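Local coordinates for 6-phosphogluconate dehydrogenase, NAD-binding (Mycolicibacterium smegmatis MC2 155, PDB 6SMT), which binds NADPH and acts as an S-enantioselective imine reductase of the HIBADH-related family, at residues 20-28 / 126-134; 60-68 / 83-94. All coordinates share one frame; numbering follows the deposited sequence. Where two conformers were deposited one is given.

Interaction 1: residues 20-28 / 126-134; sequences PMGQALSRA and IMTPIDTIG. With NDP (NADPH dihydro-nicotinamide-adenine-dinucleotide phosphate), chain L; 2EH ((2S)-2-ethylhexan-1-ol), chain N.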
loop_
_atom_site.group_PDB
_atom_site.type_symbol
_atom_site.label_atom_id
_atom_site.label_comp_id
_atom_site.label_asym_id
_atom_site.label_seq_id
_atom_site.Cartn_x
_atom_site.Cartn_y
_atom_site.Cartn_z
ATOM N N PRO B 20 10.319 11.415 -18.838
ATOM C CA PRO B 20 10.770 10.022 -18.713
ATOM C C PRO B 20 9.782 9.062 -19.326
ATOM O O PRO B 20 10.184 8.121 -20.009
ATOM C CB PRO B 20 10.999 9.775 -17.245
ATOM C CG PRO B 20 10.680 11.055 -16.593
ATOM C CD PRO B 20 10.345 12.131 -17.564
ATOM N N MET B 21 8.483 9.287 -19.120
ATOM C CA MET B 21 7.530 8.343 -19.703
ATOM C C MET B 21 7.413 8.522 -21.219
ATOM O O MET B 21 7.312 7.531 -21.946
ATOM C CB MET B 21 6.189 8.456 -18.983
ATOM C CG MET B 21 5.128 7.521 -19.548
ATOM S SD MET B 21 5.527 5.757 -19.542
ATOM C CE MET B 21 5.240 5.333 -17.864
ATOM N N GLY B 22 7.475 9.754 -21.708
ATOM C CA GLY B 22 7.394 9.938 -23.148
ATOM C C GLY B 22 8.596 9.349 -23.825
ATOM O O GLY B 22 8.497 8.801 -24.947
ATOM N N GLN B 23 9.757 9.445 -23.201
ATOM C CA GLN B 23 10.968 8.760 -23.760
ATOM C C GLN B 23 10.725 7.260 -23.774
ATOM O O GLN B 23 11.091 6.598 -24.765
ATOM C CB GLN B 23 12.198 9.048 -22.917
ATOM C CG GLN B 23 12.522 10.515 -22.819
ATOM C CD GLN B 23 13.491 11.079 -23.791
ATOM O OE1 GLN B 23 14.242 10.314 -24.447
ATOM N NE2 GLN B 23 13.461 12.405 -23.938
ATOM N N ALA B 24 10.198 6.660 -22.714
ATOM C CA ALA B 24 9.937 5.213 -22.655
ATOM C C ALA B 24 8.949 4.785 -23.739
ATOM O O ALA B 24 9.142 3.784 -24.406
ATOM C CB ALA B 24 9.458 4.859 -21.256
ATOM N N LEU B 25 7.871 5.545 -23.908
ATOM C CA LEU B 25 6.881 5.242 -24.969
ATOM C C LEU B 25 7.606 5.241 -26.323
ATOM O O LEU B 25 7.396 4.342 -27.107
ATOM C CB LEU B 25 5.735 6.229 -24.927
ATOM C CG LEU B 25 4.806 6.201 -23.715
ATOM C CD1 LEU B 25 3.889 7.397 -23.749
ATOM C CD2 LEU B 25 3.993 4.935 -23.654
ATOM N N SER B 26 8.340 6.315 -26.573
ATOM C CA SER B 26 9.029 6.487 -27.876
ATOM C C SER B 26 10.025 5.367 -28.118
ATOM O O SER B 26 10.037 4.805 -29.235
ATOM C CB SER B 26 9.722 7.810 -27.904
ATOM O OG SER B 26 8.852 8.914 -27.803
ATOM N N ARG B 27 10.780 4.965 -27.106
ATOM C CA ARG B 27 11.724 3.833 -27.277
ATOM C C ARG B 27 10.972 2.571 -27.582
ATOM O O ARG B 27 11.389 1.769 -28.428
ATOM C CB ARG B 27 12.588 3.597 -26.044
ATOM C CG ARG B 27 13.624 4.682 -25.820
ATOM C CD ARG B 27 14.593 4.243 -24.703
ATOM N NE ARG B 27 13.999 3.874 -23.409
ATOM C CZ ARG B 27 13.715 4.753 -22.430
ATOM N NH1 ARG B 27 13.898 6.039 -22.628
ATOM N NH2 ARG B 27 13.114 4.326 -21.353
ATOM N N ALA B 28 9.865 2.298 -26.913
ATOM C CA ALA B 28 9.147 1.040 -27.162
ATOM C C ALA B 28 8.597 1.050 -28.591
ATOM O O ALA B 28 8.578 -0.056 -29.240
ATOM C CB ALA B 28 8.032 0.860 -26.145
ATOM N N ILE B 126 -1.789 5.234 -18.104
ATOM C CA ILE B 126 -0.673 4.289 -17.917
ATOM C C ILE B 126 -0.508 3.993 -16.436
ATOM O O ILE B 126 -0.366 4.916 -15.624
ATOM C CB ILE B 126 0.641 4.857 -18.489
ATOM C CG1 ILE B 126 0.493 5.249 -19.971
ATOM C CG2 ILE B 126 1.788 3.842 -18.270
ATOM C CD1 ILE B 126 1.585 6.167 -20.404
ATOM N N MET B 127 -0.633 2.723 -16.050
ATOM C CA MET B 127 -0.732 2.316 -14.647
ATOM C C MET B 127 0.528 1.630 -14.143
ATOM O O MET B 127 0.497 1.056 -13.028
ATOM C CB MET B 127 -1.938 1.381 -14.490
ATOM C CG MET B 127 -3.228 2.009 -14.981
ATOM S SD MET B 127 -3.593 3.648 -14.480
ATOM C CE MET B 127 -3.324 3.585 -12.724
ATOM N N THR B 128 1.640 1.757 -14.843
ATOM C CA THR B 128 2.892 1.079 -14.480
ATOM C C THR B 128 4.055 2.028 -14.753
ATOM O O THR B 128 3.946 2.914 -15.597
ATOM C CB THR B 128 2.984 -0.264 -15.218
ATOM O OG1 THR B 128 2.822 -0.014 -16.644
ATOM C CG2 THR B 128 1.904 -1.237 -14.794
ATOM N N PRO B 129 5.228 1.756 -14.163
ATOM C CA PRO B 129 6.360 2.687 -14.271
ATOM C C PRO B 129 7.173 2.504 -15.551
ATOM O O PRO B 129 6.934 1.583 -16.372
ATOM C CB PRO B 129 7.204 2.320 -13.025
ATOM C CG PRO B 129 6.882 0.934 -12.782
ATOM C CD PRO B 129 5.395 0.790 -13.043
ATOM N N ILE B 130 8.116 3.394 -15.799
ATOM C CA ILE B 130 8.763 3.464 -17.129
ATOM C C ILE B 130 9.497 2.158 -17.497
ATOM O O ILE B 130 9.494 1.815 -18.680
ATOM C CB ILE B 130 9.678 4.663 -17.326
ATOM C CG1 ILE B 130 10.864 4.553 -16.423
ATOM C CG2 ILE B 130 8.951 5.960 -17.198
ATOM C CD1 ILE B 130 11.997 5.533 -16.828
ATOM N N ASP B 131 10.015 1.446 -16.509
ATOM C CA ASP B 131 10.827 0.230 -16.812
ATOM C C ASP B 131 9.928 -0.814 -17.508
ATOM O O ASP B 131 10.455 -1.619 -18.357
ATOM C CB ASP B 131 11.486 -0.305 -15.523
ATOM C CG ASP B 131 10.466 -0.738 -14.502
ATOM O OD1 ASP B 131 10.035 0.099 -13.712
ATOM O OD2 ASP B 131 10.123 -1.902 -14.514
ATOM N N THR B 132 8.614 -0.826 -17.231
ATOM C CA THR B 132 7.656 -1.845 -17.693
ATOM C C THR B 132 7.298 -1.626 -19.163
ATOM O O THR B 132 6.672 -2.490 -19.785
ATOM C CB THR B 132 6.345 -1.839 -16.851
ATOM O OG1 THR B 132 5.597 -0.589 -17.068
ATOM C CG2 THR B 132 6.619 -2.094 -15.412
ATOM N N ILE B 133 7.409 -0.428 -19.664
ATOM C CA ILE B 133 6.842 -0.065 -20.962
ATOM C C ILE B 133 7.493 -0.889 -22.058
ATOM O O ILE B 133 8.757 -1.063 -22.067
ATOM C CB ILE B 133 6.980 1.438 -21.225
ATOM C CG1 ILE B 133 6.257 2.253 -20.188
ATOM C CG2 ILE B 133 6.593 1.870 -22.610
ATOM C CD1 ILE B 133 4.809 2.086 -20.128
ATOM N N GLY B 134 6.701 -1.406 -22.940
ATOM C CA GLY B 134 7.203 -2.293 -24.014
ATOM C C GLY B 134 7.285 -3.729 -23.555
ATOM O O GLY B 134 7.915 -4.536 -24.292
HETATM P PA NDP L . 5.812 14.805 -16.144
HETATM O O1A NDP L . 4.472 14.425 -15.586
HETATM O O2A NDP L . 6.871 15.364 -15.247
HETATM O O5B NDP L . 5.579 15.764 -17.385
HETATM C C5B NDP L . 6.754 16.253 -18.058
HETATM C C4B NDP L . 6.406 16.493 -19.505
HETATM O O4B NDP L . 5.334 17.472 -19.625
HETATM C C3B NDP L . 7.592 17.092 -20.287
HETATM O O3B NDP L . 7.568 16.673 -21.639
HETATM C C2B NDP L . 7.296 18.572 -20.175
HETATM O O2B NDP L . 7.865 19.439 -21.151
HETATM C C1B NDP L . 5.805 18.525 -20.445
HETATM N N9A NDP L . 5.086 19.743 -20.089
HETATM C C8A NDP L . 4.842 20.254 -18.835
HETATM N N7A NDP L . 4.143 21.365 -18.868
HETATM C C5A NDP L . 3.921 21.616 -20.212
HETATM C C6A NDP L . 3.285 22.667 -20.923
HETATM N N6A NDP L . 2.625 23.664 -20.342
HETATM N N1A NDP L . 3.290 22.589 -22.271
HETATM C C2A NDP L . 3.900 21.569 -22.880
HETATM N N3A NDP L . 4.550 20.544 -22.319
HETATM C C4A NDP L . 4.541 20.638 -20.984
HETATM O O3 NDP L . 6.533 13.593 -16.908
HETATM P PN NDP L . 6.448 12.041 -17.027
HETATM O O1N NDP L . 7.100 11.668 -18.282
HETATM O O2N NDP L . 6.956 11.430 -15.770
HETATM O O5D NDP L . 4.878 11.695 -17.054
HETATM C C5D NDP L . 4.068 12.080 -18.159
HETATM C C4D NDP L . 2.659 11.649 -17.828
HETATM O O4D NDP L . 2.655 10.202 -17.729
HETATM C C3D NDP L . 2.070 12.191 -16.519
HETATM O O3D NDP L . 0.709 12.583 -16.649
HETATM C C2D NDP L . 2.186 10.999 -15.586
HETATM O O2D NDP L . 1.243 10.959 -14.519
HETATM C C1D NDP L . 2.034 9.813 -16.501
HETATM N N1N NDP L . 2.712 8.592 -16.022
HETATM C C2N NDP L . 4.042 8.620 -15.698
HETATM C C3N NDP L . 4.668 7.539 -15.176
HETATM C C7N NDP L . 6.098 7.547 -14.809
HETATM O O7N NDP L . 6.535 6.495 -14.290
HETATM N N7N NDP L . 6.882 8.587 -15.043
HETATM C C4N NDP L . 3.926 6.322 -14.914
HETATM C C5N NDP L . 2.539 6.324 -15.331
HETATM C C6N NDP L . 1.988 7.382 -15.883
HETATM P P2B NDP L . 9.404 19.908 -20.908
HETATM O O1X NDP L . 9.568 21.078 -21.924
HETATM O O2X NDP L . 9.480 20.418 -19.471
HETATM O O3X NDP L . 10.331 18.781 -21.125
HETATM C C7 2EH N . 2.276 6.519 -11.053
HETATM C C8 2EH N . 2.238 4.108 -11.752
HETATM C C9 2EH N . 0.830 3.869 -11.234
HETATM C C12 2EH N . 5.292 5.936 -10.386
HETATM C C7A 2EH N . 2.989 5.170 -10.979
HETATM O O7C 2EH N . 2.618 7.435 -12.094
HETATM C CBA 2EH N . 4.455 5.167 -11.325
HETATM C CCA 2EH N . 6.690 5.474 -10.281
HETATM C CCB 2EH N . 7.291 5.967 -8.969
#
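At the Rossmann-type NADPH site, Met21 and Ala24 of helix 20-31 pack against Ile126, Ile130 and Ile133 at and beyond the end of strand 120-126. The contact between the two segments is apolar. Met21 carries much of it. Its CG stands anti to the backbone N (chi1 179°), and the chain then bends twice. The bends put CE over one face of the dihydronicotinamide, 3.4 Å from NDP C4N, the carbon that carries the hydride in NADPH. The ethylhexanol lies on the opposite face. Ile126 CG2 is 3.8 Å from Met21 CE; the two side chains run past each other in opposite directions. Ile133 crosses Met21 at about a right angle, with its CG1 3.6 Å from Met21 SD. Its other branch, CG2, lies 3.7 Å from Ala24 O. Ile130 CB meets Ala24 CB at 3.9 Å. Farther along the helix, Ala28 CB packs on Gly134 CA at 3.9 Å, where the positive phi of Gly134 suits a glycine. Within the loop, Thr132 OG1 donates to Pro129 O (2.6 Å) in the carbonyl plane, and Thr128 OG1 donates to Thr132 OG1. These two bonds tie Thr128, Pro129 and Thr132 together; Thr128 OG1 is also hydrogen-bonded to Ser139 N. The backbone amide of Met21 donates to NDP O1N at 2.9 Å, with an N-H...O angle of 154°. Ser238 of the second subunit packs on Pro20 and Ile130. A backbone amide at the N-terminal end of the helix, bonded to the pyrophosphate, with Gly22 fitting the last glycine of a GxGxxG pattern, is typical of the Rossmann dinucleotide-binding fold.

Interaction 2: residues 60-68 / 83-94; sequences PAAAIAASD and ILTAAGDAPAGR. With NDP (NADPH dihydro-nicotinamide-adenine-dinucleotide phosphate), chain L.
The guanidinium of Arg94 lies with one face over the carbonyl of Ala65, and Ala65 C sits above its centre. It lies at one end of a contact in the Rossmann-type domain, where helix 60-65 packs on the end of helix 77-87 and the turns after it. Arg94 NH1 donates to Ser67 O at 2.7 Å, with an N-H...O angle of 158°. The oxygen is near the guanidinium plane, but the donor stands 69° out of the carbonyl plane. Extension from CG to NE carries the guanidinium out to Ala65 and Ser67; on the way Arg94 CD passes 3.3 Å from Ile64 O. One water joins NH1 to Asp68 OD1, which makes no salt bridge.

Helix 60-65 and the 83-87 part of helix 77-87 cross at 84°, their axes 8.5 Å apart. Ile64 fills the angle between helix 83-87 and the turns. Its CD1 touches Ala87 CB at 3.8 Å, while CG2 rests on Ala90 O at 3.7 Å. Small residues allow close approach: Ala90 CB is 3.4 Å from Ala61 O. Pro60 CB meets Ile83 CG2 at 4.0 Å. The other branch of Ile83 reaches the cofactor, with CD1 3.8 Å from NDP C2A of the adenine.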
loop_
_atom_site.group_PDB
_atom_site.type_symbol
_atom_site.label_atom_id
_atom_site.label_comp_id
_atom_site.label_asym_id
_atom_site.label_seq_id
_atom_site.Cartn_x
_atom_site.Cartn_y
_atom_site.Cartn_z
ATOM N N PRO B 60 4.019 21.313 -32.496
ATOM C CA PRO B 60 2.942 20.320 -32.360
ATOM C C PRO B 60 2.129 20.075 -33.613
ATOM O O PRO B 60 1.806 18.969 -33.942
ATOM C CB PRO B 60 2.015 20.890 -31.308
ATOM C CG PRO B 60 2.928 21.769 -30.529
ATOM C CD PRO B 60 3.930 22.390 -31.501
ATOM N N ALA B 61 1.818 21.105 -34.436
ATOM C CA ALA B 61 1.090 20.870 -35.689
ATOM C C ALA B 61 1.883 19.974 -36.632
ATOM O O ALA B 61 1.341 19.061 -37.207
ATOM C CB ALA B 61 0.829 22.220 -36.347
ATOM N N ALA B 62 3.161 20.259 -36.835
ATOM C CA ALA B 62 3.977 19.432 -37.737
ATOM C C ALA B 62 4.147 18.007 -37.190
ATOM O O ALA B 62 4.057 17.057 -37.976
ATOM C CB ALA B 62 5.328 20.061 -37.967
ATOM N N ALA B 63 4.246 17.902 -35.881
ATOM C CA ALA B 63 4.367 16.559 -35.248
ATOM C C ALA B 63 3.098 15.745 -35.510
ATOM O O ALA B 63 3.212 14.594 -35.913
ATOM C CB ALA B 63 4.669 16.754 -33.796
ATOM N N ILE B 64 1.943 16.302 -35.211
ATOM C CA ILE B 64 0.662 15.584 -35.362
ATOM C C ILE B 64 0.403 15.292 -36.849
ATOM O O ILE B 64 0.030 14.192 -37.234
ATOM C CB ILE B 64 -0.459 16.348 -34.647
ATOM C CG1 ILE B 64 -0.220 16.226 -33.146
ATOM C CG2 ILE B 64 -1.802 15.808 -35.075
ATOM C CD1 ILE B 64 -1.117 17.054 -32.346
ATOM N N ALA B 65 0.732 16.265 -37.721
ATOM C CA ALA B 65 0.484 16.026 -39.161
ATOM C C ALA B 65 1.345 14.937 -39.741
ATOM O O ALA B 65 0.983 14.406 -40.825
ATOM C CB ALA B 65 0.713 17.334 -39.917
ATOM N N ALA B 66 2.433 14.523 -39.084
ATOM C CA ALA B 66 3.350 13.498 -39.587
ATOM C C ALA B 66 2.764 12.090 -39.496
ATOM O O ALA B 66 3.273 11.173 -40.157
ATOM C CB ALA B 66 4.630 13.585 -38.870
ATOM N N SER B 67 1.756 11.861 -38.641
ATOM C CA SER B 67 1.330 10.518 -38.276
ATOM C C SER B 67 -0.182 10.295 -38.245
ATOM O O SER B 67 -0.943 11.227 -38.044
ATOM C CB SER B 67 1.903 10.146 -36.898
ATOM O OG SER B 67 3.317 10.374 -36.804
ATOM N N ASP B 68 -0.566 9.056 -38.293
ATOM C CA ASP B 68 -2.000 8.693 -38.184
ATOM C C ASP B 68 -2.458 8.736 -36.728
ATOM O O ASP B 68 -3.647 8.997 -36.505
ATOM C CB ASP B 68 -2.244 7.308 -38.738
ATOM C CG ASP B 68 -1.994 7.207 -40.241
ATOM O OD1 ASP B 68 -2.130 8.235 -40.905
ATOM O OD2 ASP B 68 -1.758 6.099 -40.668
ATOM N N ILE B 83 -0.977 22.148 -25.926
ATOM C CA ILE B 83 -0.327 21.536 -27.098
ATOM C C ILE B 83 -1.345 21.373 -28.208
ATOM O O ILE B 83 -1.042 21.707 -29.367
ATOM C CB ILE B 83 0.323 20.214 -26.688
ATOM C CG1 ILE B 83 1.481 20.464 -25.749
ATOM C CG2 ILE B 83 0.686 19.362 -27.888
ATOM C CD1 ILE B 83 1.913 19.174 -24.992
ATOM N N LEU B 84 -2.539 20.893 -27.943
ATOM C CA LEU B 84 -3.542 20.679 -28.991
ATOM C C LEU B 84 -3.971 22.060 -29.528
ATOM O O LEU B 84 -4.146 22.141 -30.765
ATOM C CB LEU B 84 -4.714 19.917 -28.397
ATOM C CG LEU B 84 -4.391 18.470 -28.057
ATOM C CD1 LEU B 84 -5.602 17.858 -27.343
ATOM C CD2 LEU B 84 -4.004 17.650 -29.280
ATOM N N THR B 85 -4.093 23.098 -28.693
ATOM C CA THR B 85 -4.423 24.478 -29.177
ATOM C C THR B 85 -3.315 24.872 -30.178
ATOM O O THR B 85 -3.701 25.407 -31.299
ATOM C CB THR B 85 -4.583 25.481 -28.051
ATOM O OG1 THR B 85 -5.648 24.947 -27.255
ATOM C CG2 THR B 85 -4.866 26.868 -28.598
ATOM N N ALA B 86 -2.041 24.740 -29.830
ATOM C CA ALA B 86 -0.901 25.070 -30.721
ATOM C C ALA B 86 -0.993 24.259 -32.005
ATOM O O ALA B 86 -0.532 24.797 -33.105
ATOM C CB ALA B 86 0.424 24.901 -30.057
ATOM N N ALA B 87 -1.506 23.020 -31.998
ATOM C CA ALA B 87 -1.569 22.149 -33.186
ATOM C C ALA B 87 -2.650 22.577 -34.183
ATOM O O ALA B 87 -2.616 22.102 -35.307
ATOM C CB ALA B 87 -1.789 20.723 -32.799
ATOM N N GLY B 88 -3.586 23.410 -33.755
ATOM C CA GLY B 88 -4.673 23.934 -34.592
ATOM C C GLY B 88 -5.425 22.819 -35.305
ATOM O O GLY B 88 -5.953 21.897 -34.632
ATOM N N ASP B 89 -5.468 22.816 -36.644
ATOM C CA ASP B 89 -6.294 21.835 -37.401
ATOM C C ASP B 89 -5.510 20.568 -37.740
ATOM O O ASP B 89 -6.074 19.679 -38.399
ATOM C CB ASP B 89 -6.828 22.476 -38.695
ATOM C CG ASP B 89 -7.764 23.623 -38.375
ATOM O OD1 ASP B 89 -8.671 23.411 -37.532
ATOM O OD2 ASP B 89 -7.585 24.731 -39.015
ATOM N N ALA B 90 -4.263 20.429 -37.257
ATOM C CA ALA B 90 -3.415 19.245 -37.571
ATOM C C ALA B 90 -4.092 17.949 -37.175
ATOM O O ALA B 90 -3.911 16.941 -37.871
ATOM C CB ALA B 90 -2.038 19.326 -36.971
ATOM N N PRO B 91 -4.854 17.880 -36.044
ATOM C CA PRO B 91 -5.513 16.621 -35.768
ATOM C C PRO B 91 -6.620 16.136 -36.687
ATOM O O PRO B 91 -7.115 15.044 -36.572
ATOM C CB PRO B 91 -6.081 16.800 -34.356
ATOM C CG PRO B 91 -5.308 17.934 -33.764
ATOM C CD PRO B 91 -5.046 18.851 -34.953
ATOM N N ALA B 92 -7.017 16.991 -37.683
ATOM C CA ALA B 92 -8.170 16.644 -38.522
ATOM C C ALA B 92 -7.926 15.287 -39.189
ATOM O O ALA B 92 -6.849 15.130 -39.836
ATOM C CB ALA B 92 -8.407 17.747 -39.577
ATOM N N GLY B 93 -8.867 14.375 -39.126
ATOM C CA GLY B 93 -8.741 13.074 -39.798
ATOM C C GLY B 93 -7.714 12.141 -39.141
ATOM O O GLY B 93 -7.441 11.095 -39.702
ATOM N N ARG B 94 -7.201 12.524 -37.976
ATOM C CA ARG B 94 -6.221 11.680 -37.281
ATOM C C ARG B 94 -6.787 11.316 -35.914
ATOM O O ARG B 94 -7.819 11.776 -35.522
ATOM C CB ARG B 94 -4.935 12.477 -37.122
ATOM C CG ARG B 94 -4.276 12.839 -38.462
ATOM C CD ARG B 94 -3.041 13.700 -38.360
ATOM N NE ARG B 94 -2.749 14.285 -39.677
ATOM C CZ ARG B 94 -2.140 13.669 -40.638
ATOM N NH1 ARG B 94 -1.524 12.524 -40.396
ATOM N NH2 ARG B 94 -2.010 14.258 -41.832
HETATM P PA NDP L . 5.812 14.805 -16.144
HETATM O O1A NDP L . 4.472 14.425 -15.586
HETATM O O2A NDP L . 6.871 15.364 -15.247
HETATM O O5B NDP L . 5.579 15.764 -17.385
HETATM C C5B NDP L . 6.754 16.253 -18.058
HETATM C C4B NDP L . 6.406 16.493 -19.505
HETATM O O4B NDP L . 5.334 17.472 -19.625
HETATM C C3B NDP L . 7.592 17.092 -20.287
HETATM O O3B NDP L . 7.568 16.673 -21.639
HETATM C C2B NDP L . 7.296 18.572 -20.175
HETATM O O2B NDP L . 7.865 19.439 -21.151
HETATM C C1B NDP L . 5.805 18.525 -20.445
HETATM N N9A NDP L . 5.086 19.743 -20.089
HETATM C C8A NDP L . 4.842 20.254 -18.835
HETATM N N7A NDP L . 4.143 21.365 -18.868
HETATM C C5A NDP L . 3.921 21.616 -20.212
HETATM C C6A NDP L . 3.285 22.667 -20.923
HETATM N N6A NDP L . 2.625 23.664 -20.342
HETATM N N1A NDP L . 3.290 22.589 -22.271
HETATM C C2A NDP L . 3.900 21.569 -22.880
HETATM N N3A NDP L . 4.550 20.544 -22.319
HETATM C C4A NDP L . 4.541 20.638 -20.984
HETATM O O3 NDP L . 6.533 13.593 -16.908
HETATM P PN NDP L . 6.448 12.041 -17.027
HETATM O O1N NDP L . 7.100 11.668 -18.282
HETATM O O2N NDP L . 6.956 11.430 -15.770
HETATM O O5D NDP L . 4.878 11.695 -17.054
HETATM C C5D NDP L . 4.068 12.080 -18.159
HETATM C C4D NDP L . 2.659 11.649 -17.828
HETATM O O4D NDP L . 2.655 10.202 -17.729
HETATM C C3D NDP L . 2.070 12.191 -16.519
HETATM O O3D NDP L . 0.709 12.583 -16.649
HETATM C C2D NDP L . 2.186 10.999 -15.586
HETATM O O2D NDP L . 1.243 10.959 -14.519
HETATM C C1D NDP L . 2.034 9.813 -16.501
HETATM N N1N NDP L . 2.712 8.592 -16.022
HETATM C C2N NDP L . 4.042 8.620 -15.698
HETATM C C3N NDP L . 4.668 7.539 -15.176
HETATM C C7N NDP L . 6.098 7.547 -14.809
HETATM O O7N NDP L . 6.535 6.495 -14.290
HETATM N N7N NDP L . 6.882 8.587 -15.043
HETATM C C4N NDP L . 3.926 6.322 -14.914
HETATM C C5N NDP L . 2.539 6.324 -15.331
HETATM C C6N NDP L . 1.988 7.382 -15.883
HETATM P P2B NDP L . 9.404 19.908 -20.908
HETATM O O1X NDP L . 9.568 21.078 -21.924
HETATM O O2X NDP L . 9.480 20.418 -19.471
HETATM O O3X NDP L . 10.331 18.781 -21.125
HETATM O O HOH W 1 2.023 24.105 -33.822
HETATM O O HOH W 2 -4.678 9.768 -40.526
HETATM O O HOH W 3 0.080 10.318 -41.854
#

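Overall arrangement
Both interactions lie within the NADPH-binding domain, and both touch the same cofactor molecule. Their nearest atoms are about 11 Å apart, so they do not meet. Interaction 2 is nested along the chain inside the loop closed by interaction 1. Interaction 1 is the more buried. It joins a helix to a loop beside the nicotinamide and pyrophosphate, near the second subunit. Interaction 2 lies farther from the chain centre, joins two helices and a run of turns, and touches no other chain. It too has an apolar part, of proline, alanine and isoleucine, but one end adds an arginine hydrogen bond and waters; between its segments interaction 1 is apolar. At NADPH, interaction 2 supplies one isoleucine, at the adenine.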